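Local coordinates for protein transcriptional regulator, SorC family (Enterococcus faecalis, PDB 2O0M) that probably regulates transcription by binding DNA and, through a sugar-binding domain, a carbohydrate effector, as other members of the SorC family are thought to do, at residues 112-117 with 331-336; 155-160 with 193-198; 173-178 with 187-192. One frame throughout, in Å; residues are numbered along the deposited sequence.

In the fold
All three contacts lie within the putative sugar-binding domain, whose mixed sheet is flanked by helices in the manner of a Rossmann-like fold. Contact 1 joins strand 109-113 to the far later strand 328-332 and the start of helix 333-339, so it closes a long loop of chain in which contact 2 and, inside that, contact 3 are nested. Contacts 2 and 3 share helix 188-199: one packs it on helix 152-159, the other on strand 169-175. Their centres are about 11 Å apart and they touch, whereas contacts 1 and 3 reach the same sheet with centres about 25 Å apart. Early and late parts of the domain are thereby built into one body.

Contact 1 (112-117 with 331-336); sequences VVAGDS and TDEAAA
Val112 lays CG1 over the turn from strand 328-332 into helix 333-339, 3.5 Å from Glu333 N, while its CG2 lies beside the methyl of Thr331 and reaches toward Ala336. Branched valine and threonine suit this parallel strand pair, where they run side by side and point the same way; Ile97 of helix 96-105 touches both Val112 and Ala336. Within these segments the strand pairing rests on Val113, whose N gives an almost straight hydrogen bond to Thr331 O (2.8 Å, 177°) and whose O receives Glu333 N, so the pairing runs on into the first turn of the helix. Gly115 extends this backbone match: its O accepts from Ala334 N, and its N donates to Glu333 OE1 at 3.0 Å, where the oxygen offers its anti lone pair. The positive phi of Gly115, 105°, would press a CB against the preceding carbonyl oxygen, and glycine avoids this. Even the small methyl of Ala334 is packed tightly, its CB 3.2 Å from Asp116 CG; Asp116 OD1 itself is hydrogen-bonded to Asp118 N.

Asp332 is the N-cap of the helix. Its CG stands between the backbone N and the carbonyl carbon (chi1 58°), which turns one oxygen to each segment: Asp332 OD1 accepts from Ala335 N at 3.0 Å and also from Gly309 N, while OD2 takes two bonds from Ser117. Ser117 N and Ser117 OG, each 2.7 Å from Asp332 OD2, come from opposite faces of the carboxylate plane, and serine suits the place because its short side chain lets hydroxyl and amide converge. The donors on both oxygens and the helix N-terminus probably favour the anion of this buried carboxylate and offset the repulsion from Asp116 nearby.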
loop_
_atom_site.group_PDB
_atom_site.type_symbol
_atom_site.label_atom_id
_atom_site.label_comp_id
_atom_site.label_asym_id
_atom_site.label_seq_id
_atom_site.Cartn_x
_atom_site.Cartn_y
_atom_site.Cartn_z
ATOM N N VAL A 112 5.323 -10.099 -12.744
ATOM C CA VAL A 112 5.911 -9.051 -13.571
ATOM C C VAL A 112 5.026 -8.836 -14.803
ATOM O O VAL A 112 4.927 -9.703 -15.680
ATOM C CB VAL A 112 7.348 -9.401 -14.023
ATOM C CG1 VAL A 112 7.893 -8.325 -14.942
ATOM C CG2 VAL A 112 8.270 -9.586 -12.825
ATOM N N VAL A 113 4.368 -7.683 -14.846
ATOM C CA VAL A 113 3.474 -7.329 -15.939
ATOM C C VAL A 113 4.278 -6.745 -17.097
ATOM O O VAL A 113 5.240 -6.000 -16.885
ATOM C CB VAL A 113 2.408 -6.315 -15.454
ATOM C CG1 VAL A 113 1.546 -5.805 -16.609
ATOM C CG2 VAL A 113 1.542 -6.959 -14.370
ATOM N N ALA A 114 3.863 -7.076 -18.320
ATOM C CA ALA A 114 4.551 -6.597 -19.502
ATOM C C ALA A 114 4.506 -5.082 -19.533
ATOM O O ALA A 114 3.463 -4.485 -19.283
ATOM C CB ALA A 114 3.918 -7.170 -20.776
ATOM N N GLY A 115 5.647 -4.475 -19.844
ATOM C CA GLY A 115 5.703 -3.056 -20.131
ATOM C C GLY A 115 6.303 -2.205 -19.032
ATOM O O GLY A 115 6.973 -2.703 -18.123
ATOM N N ASP A 116 6.031 -0.911 -19.135
ATOM C CA ASP A 116 6.626 0.126 -18.294
ATOM C C ASP A 116 5.534 1.106 -17.859
ATOM O O ASP A 116 5.097 1.944 -18.645
ATOM C CB ASP A 116 7.723 0.868 -19.071
ATOM C CG ASP A 116 8.435 1.926 -18.237
ATOM O OD1 ASP A 116 8.044 2.170 -17.084
ATOM O OD2 ASP A 116 9.407 2.516 -18.744
ATOM N N SER A 117 5.109 1.004 -16.602
ATOM C CA SER A 117 4.061 1.870 -16.054
ATOM C C SER A 117 4.456 3.345 -15.983
ATOM O O SER A 117 3.593 4.200 -15.788
ATOM C CB SER A 117 3.642 1.413 -14.651
ATOM O OG SER A 117 4.725 1.474 -13.737
ATOM N N THR A 331 4.555 -6.013 -10.036
ATOM C CA THR A 331 5.414 -4.990 -10.596
ATOM C C THR A 331 5.414 -5.109 -12.121
ATOM O O THR A 331 4.628 -5.867 -12.701
ATOM C CB THR A 331 6.839 -5.115 -9.995
ATOM O OG1 THR A 331 7.626 -3.958 -10.318
ATOM C CG2 THR A 331 7.545 -6.402 -10.430
ATOM N N ASP A 332 6.285 -4.359 -12.765
ATOM C CA ASP A 332 6.368 -4.439 -14.224
ATOM C C ASP A 332 7.781 -4.717 -14.704
ATOM O O ASP A 332 8.724 -4.756 -13.919
ATOM C CB ASP A 332 5.741 -3.215 -14.899
ATOM C CG ASP A 332 6.366 -1.899 -14.481
ATOM O OD1 ASP A 332 7.502 -1.889 -13.974
ATOM O OD2 ASP A 332 5.705 -0.856 -14.683
ATOM N N GLU A 333 7.895 -4.959 -16.006
ATOM C CA GLU A 333 9.172 -5.276 -16.620
ATOM C C GLU A 333 10.168 -4.151 -16.420
ATOM O O GLU A 333 11.350 -4.395 -16.212
ATOM C CB GLU A 333 9.011 -5.529 -18.124
ATOM C CG GLU A 333 8.385 -6.863 -18.488
ATOM C CD GLU A 333 8.434 -7.137 -19.996
ATOM O OE1 GLU A 333 7.821 -6.367 -20.768
ATOM O OE2 GLU A 333 9.088 -8.122 -20.413
ATOM N N ALA A 334 9.702 -2.913 -16.501
ATOM C CA ALA A 334 10.616 -1.783 -16.404
ATOM C C ALA A 334 11.290 -1.747 -15.033
ATOM O O ALA A 334 12.501 -1.548 -14.929
ATOM C CB ALA A 334 9.906 -0.501 -16.700
ATOM N N ALA A 335 10.518 -1.985 -13.981
ATOM C CA ALA A 335 11.087 -2.018 -12.635
ATOM C C ALA A 335 12.012 -3.221 -12.449
ATOM O O ALA A 335 13.126 -3.079 -11.953
ATOM C CB ALA A 335 9.985 -2.031 -11.590
ATOM N N ALA A 336 11.541 -4.391 -12.859
ATOM C CA ALA A 336 12.293 -5.628 -12.709
ATOM C C ALA A 336 13.622 -5.587 -13.463
ATOM O O ALA A 336 14.658 -5.926 -12.899
ATOM C CB ALA A 336 11.453 -6.816 -13.167
#

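Contact 2 (155-160 with 193-198); sequences AMVAEN and AVMANK
With CG of Met195 anti to its carbonyl carbon (chi1 -73°) and the chain extended beyond, this selenomethionine reaches across to helix 152-159, meeting Val157 obliquely, while Lys198, bent at chi2 (-68°), folds back over Ala158 and Glu159. Two nearly parallel helices of the Rossmann-like domain here pack side by side, their short axes 8.6 Å apart at an angle of 18°. So close a pairing suits Ala158, whose methyl fits between Met195 CG at 3.5 Å and Val194 CG1 at 3.7 Å. Farther along Met195, the CE methyl reaches Val157 CG1 at 4.0 Å; Leu131 of helix 122-138 touches both residues, so the long side chain packs on the inner side of the helix pair, where it also meets Phe173 of strand 169-175.

Toward solvent the partners turn polar at their ends and stay apolar along their stems. Glu159 curls back at chi2 and crosses Val194 at about a right angle, with Glu159 OE2 3.8 Å from Val194 CG2. Lys198 lays its methylenes against two carbonyls, CG 3.4 Å from Ala158 O and CE 3.1 Å from Glu159 O. Its ammonium stops short of a salt bridge, with NZ 4.1 Å from Glu159 OE1. A water spans the two, donating to Glu159 OE1 and weakly accepting from Lys198 NZ. The grip is therefore chiefly apolar, with charge attraction probably adding a softer, water-mediated pull at its outer margin.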
loop_
_atom_site.group_PDB
_atom_site.type_symbol
_atom_site.label_atom_id
_atom_site.label_comp_id
_atom_site.label_asym_id
_atom_site.label_seq_id
_atom_site.Cartn_x
_atom_site.Cartn_y
_atom_site.Cartn_z
ATOM N N ALA A 155 -4.857 4.219 -6.539
ATOM C CA ALA A 155 -6.085 4.815 -7.069
ATOM C C ALA A 155 -6.425 4.171 -8.420
ATOM O O ALA A 155 -7.567 3.770 -8.673
ATOM C CB ALA A 155 -5.919 6.300 -7.229
HETATM N N MSE A 156 -5.411 4.031 -9.256
HETATM C CA MSE A 156 -5.614 3.425 -10.580
HETATM C C MSE A 156 -5.896 1.935 -10.512
HETATM O O MSE A 156 -6.756 1.413 -11.254
HETATM C CB MSE A 156 -4.414 3.687 -11.476
HETATM C CG MSE A 156 -4.243 5.141 -11.829
HETATM SE SE MSE A 156 -5.792 5.959 -12.694
HETATM C CE MSE A 156 -6.426 4.469 -13.735
ATOM N N VAL A 157 -5.179 1.233 -9.632
ATOM C CA VAL A 157 -5.467 -0.164 -9.374
ATOM C C VAL A 157 -6.921 -0.348 -8.954
ATOM O O VAL A 157 -7.634 -1.199 -9.492
ATOM C CB VAL A 157 -4.535 -0.739 -8.275
ATOM C CG1 VAL A 157 -5.059 -2.088 -7.782
ATOM C CG2 VAL A 157 -3.104 -0.864 -8.801
ATOM N N ALA A 158 -7.364 0.449 -7.982
ATOM C CA ALA A 158 -8.718 0.330 -7.454
ATOM C C ALA A 158 -9.767 0.513 -8.559
ATOM O O ALA A 158 -10.730 -0.249 -8.641
ATOM C CB ALA A 158 -8.945 1.323 -6.327
ATOM N N GLU A 159 -9.562 1.502 -9.420
ATOM C CA GLU A 159 -10.519 1.801 -10.502
ATOM C C GLU A 159 -10.658 0.634 -11.478
ATOM O O GLU A 159 -11.668 0.522 -12.186
ATOM C CB GLU A 159 -10.076 3.050 -11.266
ATOM C CG GLU A 159 -10.143 4.333 -10.462
ATOM C CD GLU A 159 -11.566 4.810 -10.185
ATOM O OE1 GLU A 159 -12.522 4.291 -10.827
ATOM O OE2 GLU A 159 -11.717 5.723 -9.336
ATOM N N ASN A 160 -9.652 -0.236 -11.512
ATOM C CA ASN A 160 -9.573 -1.313 -12.500
ATOM C C ASN A 160 -9.722 -2.718 -11.913
ATOM O O ASN A 160 -9.280 -3.707 -12.512
ATOM C CB ASN A 160 -8.263 -1.169 -13.274
ATOM C CG ASN A 160 -8.297 -0.007 -14.253
ATOM O OD1 ASN A 160 -8.905 -0.109 -15.314
ATOM N ND2 ASN A 160 -7.628 1.091 -13.913
ATOM N N ALA A 193 -13.153 2.856 -0.885
ATOM C CA ALA A 193 -14.517 2.982 -1.392
ATOM C C ALA A 193 -14.603 2.492 -2.819
ATOM O O ALA A 193 -15.543 1.769 -3.190
ATOM C CB ALA A 193 -14.998 4.411 -1.281
ATOM N N VAL A 194 -13.615 2.867 -3.621
ATOM C CA VAL A 194 -13.575 2.436 -5.017
ATOM C C VAL A 194 -13.390 0.923 -5.110
ATOM O O VAL A 194 -14.099 0.239 -5.867
ATOM C CB VAL A 194 -12.488 3.187 -5.820
ATOM C CG1 VAL A 194 -12.341 2.598 -7.229
ATOM C CG2 VAL A 194 -12.849 4.670 -5.898
HETATM N N MSE A 195 -12.446 0.391 -4.343
HETATM C CA MSE A 195 -12.225 -1.056 -4.351
HETATM C C MSE A 195 -13.494 -1.789 -3.964
HETATM O O MSE A 195 -13.852 -2.784 -4.586
HETATM C CB MSE A 195 -11.110 -1.442 -3.385
HETATM C CG MSE A 195 -9.745 -1.078 -3.855
HETATM SE SE MSE A 195 -8.390 -2.317 -3.126
HETATM C CE MSE A 195 -6.938 -1.728 -4.252
ATOM N N ALA A 196 -14.181 -1.292 -2.943
ATOM C CA ALA A 196 -15.413 -1.935 -2.495
ATOM C C ALA A 196 -16.427 -1.964 -3.631
ATOM O O ALA A 196 -17.020 -3.008 -3.928
ATOM C CB ALA A 196 -15.982 -1.223 -1.292
ATOM N N ASN A 197 -16.600 -0.816 -4.286
ATOM C CA ASN A 197 -17.533 -0.707 -5.399
ATOM C C ASN A 197 -17.196 -1.661 -6.524
ATOM O O ASN A 197 -18.043 -2.422 -6.966
ATOM C CB ASN A 197 -17.572 0.713 -5.953
ATOM C CG ASN A 197 -18.535 0.850 -7.128
ATOM O OD1 ASN A 197 -19.739 0.601 -6.994
ATOM N ND2 ASN A 197 -18.013 1.230 -8.281
ATOM N N LYS A 198 -15.946 -1.637 -6.965
ATOM C CA LYS A 198 -15.552 -2.405 -8.141
ATOM C C LYS A 198 -15.560 -3.924 -7.905
ATOM O O LYS A 198 -15.776 -4.703 -8.847
ATOM C CB LYS A 198 -14.186 -1.954 -8.641
ATOM C CG LYS A 198 -14.137 -0.517 -9.099
ATOM C CD LYS A 198 -14.930 -0.270 -10.365
ATOM C CE LYS A 198 -14.519 1.054 -11.000
ATOM N NZ LYS A 198 -15.665 1.801 -11.539
HETATM O O HOH W 1 -14.957 4.563 -9.848
#

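Contact 3 (173-178 with 187-192); sequences FVPARG and QANSIS
Strand 173-175 and helix 188-192 run antiparallel, at 173° with axes 6.9 Å apart, and the nearest CA pairs are Phe173 with Ser192 and Pro175 with Ala188. Pro175 turns its ring toward the helix: its CB meets Ala188 CB at 3.6 Å, and the side chain of Asn189 crosses Pro175 obliquely, beside CG and CD of the proline. Alanine suits the first turn here because its methyl lets the ring come close. One turn on, Ser192 brings its hydroxyl under the strand, OG 3.2 Å from Val174 C. With chi1 -60°, Ser192 OG lies beside its backbone N and donates to Ala188 O at 2.9 Å, from above the carbonyl plane.

Strand 169-175, helix 188-199 and strand 202-203 form a beta-alpha-beta unit of the Rossmann-like domain, and this contact lays the helix on its own first strand. Ala188 O accepts both Ser192 N and Ser192 OG, so the buried hydroxyl finds its acceptor within the helix and needs none from the strand. Phe173 starts toward the helix, with CB 3.6 Å from Ser192 O, and its ring then leads on to Met195, Ala196 and Thr199. Val174 turns its side chain away from the helix, onto Thr145.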
loop_
_atom_site.group_PDB
_atom_site.type_symbol
_atom_site.label_atom_id
_atom_site.label_comp_id
_atom_site.label_asym_id
_atom_site.label_seq_id
_atom_site.Cartn_x
_atom_site.Cartn_y
_atom_site.Cartn_z
ATOM N N PHE A 173 -13.219 -3.386 2.884
ATOM C CA PHE A 173 -12.024 -2.582 2.643
ATOM C C PHE A 173 -11.974 -1.407 3.612
ATOM O O PHE A 173 -12.970 -0.699 3.806
ATOM C CB PHE A 173 -11.953 -2.087 1.188
ATOM C CG PHE A 173 -11.898 -3.193 0.178
ATOM C CD1 PHE A 173 -10.685 -3.637 -0.334
ATOM C CD2 PHE A 173 -13.070 -3.841 -0.218
ATOM C CE1 PHE A 173 -10.643 -4.670 -1.279
ATOM C CE2 PHE A 173 -13.036 -4.888 -1.156
ATOM C CZ PHE A 173 -11.811 -5.307 -1.669
ATOM N N VAL A 174 -10.813 -1.222 4.227
ATOM C CA VAL A 174 -10.584 -0.137 5.145
ATOM C C VAL A 174 -9.215 0.466 4.855
ATOM O O VAL A 174 -8.322 -0.218 4.341
ATOM C CB VAL A 174 -10.613 -0.636 6.606
ATOM C CG1 VAL A 174 -11.997 -1.139 6.959
ATOM C CG2 VAL A 174 -9.570 -1.734 6.850
ATOM N N PRO A 175 -9.037 1.744 5.183
ATOM C CA PRO A 175 -7.689 2.315 5.065
ATOM C C PRO A 175 -6.736 1.702 6.091
ATOM O O PRO A 175 -7.159 1.429 7.208
ATOM C CB PRO A 175 -7.916 3.782 5.397
ATOM C CG PRO A 175 -9.113 3.761 6.303
ATOM C CD PRO A 175 -10.002 2.727 5.706
ATOM N N ALA A 176 -5.462 1.517 5.729
ATOM C CA ALA A 176 -4.477 0.947 6.656
ATOM C C ALA A 176 -3.988 1.993 7.654
ATOM O O ALA A 176 -3.543 1.663 8.770
ATOM C CB ALA A 176 -3.296 0.389 5.906
ATOM N N ARG A 177 -4.041 3.249 7.218
ATOM C CA ARG A 177 -3.596 4.378 8.023
ATOM C C ARG A 177 -4.474 5.602 7.844
ATOM O O ARG A 177 -4.955 5.869 6.759
ATOM C CB ARG A 177 -2.167 4.793 7.631
ATOM C CG ARG A 177 -1.085 3.892 8.131
ATOM C CD ARG A 177 -1.011 3.949 9.652
ATOM N NE ARG A 177 0.236 3.401 10.177
ATOM C CZ ARG A 177 1.352 4.082 10.419
ATOM N NH1 ARG A 177 1.444 5.390 10.184
ATOM N NH2 ARG A 177 2.394 3.435 10.903
ATOM N N GLY A 178 -4.595 6.381 8.916
ATOM C CA GLY A 178 -5.147 7.727 8.837
ATOM C C GLY A 178 -4.047 8.764 8.988
ATOM O O GLY A 178 -2.925 8.442 9.364
ATOM N N GLN A 187 -6.416 9.511 -1.425
ATOM C CA GLN A 187 -6.336 9.087 -0.023
ATOM C C GLN A 187 -6.872 7.653 0.152
ATOM O O GLN A 187 -7.698 7.172 -0.634
ATOM C CB GLN A 187 -7.003 10.098 0.919
ATOM C CG GLN A 187 -8.455 9.934 1.141
ATOM C CD GLN A 187 -8.967 10.927 2.178
ATOM O OE1 GLN A 187 -9.282 12.057 1.837
ATOM N NE2 GLN A 187 -9.064 10.500 3.445
ATOM N N ALA A 188 -6.375 6.969 1.183
ATOM C CA ALA A 188 -6.699 5.570 1.418
ATOM C C ALA A 188 -8.225 5.323 1.547
ATOM O O ALA A 188 -8.746 4.318 1.034
ATOM C CB ALA A 188 -5.957 5.078 2.671
ATOM N N ASN A 189 -8.942 6.241 2.198
ATOM C CA ASN A 189 -10.413 6.143 2.289
ATOM C C ASN A 189 -11.028 6.022 0.899
ATOM O O ASN A 189 -11.938 5.215 0.668
ATOM C CB ASN A 189 -11.047 7.380 2.957
ATOM C CG ASN A 189 -11.064 7.327 4.478
ATOM O OD1 ASN A 189 -11.211 8.381 5.155
ATOM N ND2 ASN A 189 -10.916 6.142 5.032
ATOM N N SER A 190 -10.550 6.861 -0.011
ATOM C CA SER A 190 -11.075 6.892 -1.370
ATOM C C SER A 190 -10.788 5.590 -2.100
ATOM O O SER A 190 -11.677 5.032 -2.766
ATOM C CB SER A 190 -10.518 8.090 -2.129
ATOM O OG SER A 190 -10.902 9.287 -1.478
ATOM N N ILE A 191 -9.563 5.082 -1.959
ATOM C CA ILE A 191 -9.191 3.807 -2.581
ATOM C C ILE A 191 -10.102 2.696 -2.010
ATOM O O ILE A 191 -10.599 1.856 -2.742
ATOM C CB ILE A 191 -7.668 3.466 -2.376
ATOM C CG1 ILE A 191 -6.786 4.126 -3.450
ATOM C CG2 ILE A 191 -7.424 1.983 -2.463
ATOM C CD1 ILE A 191 -6.768 5.615 -3.440
ATOM N N SER A 192 -10.351 2.716 -0.700
ATOM C CA SER A 192 -11.197 1.684 -0.066
ATOM C C SER A 192 -12.598 1.663 -0.674
ATOM O O SER A 192 -13.165 0.588 -0.964
ATOM C CB SER A 192 -11.317 1.938 1.443
ATOM O OG SER A 192 -10.040 1.901 2.062
#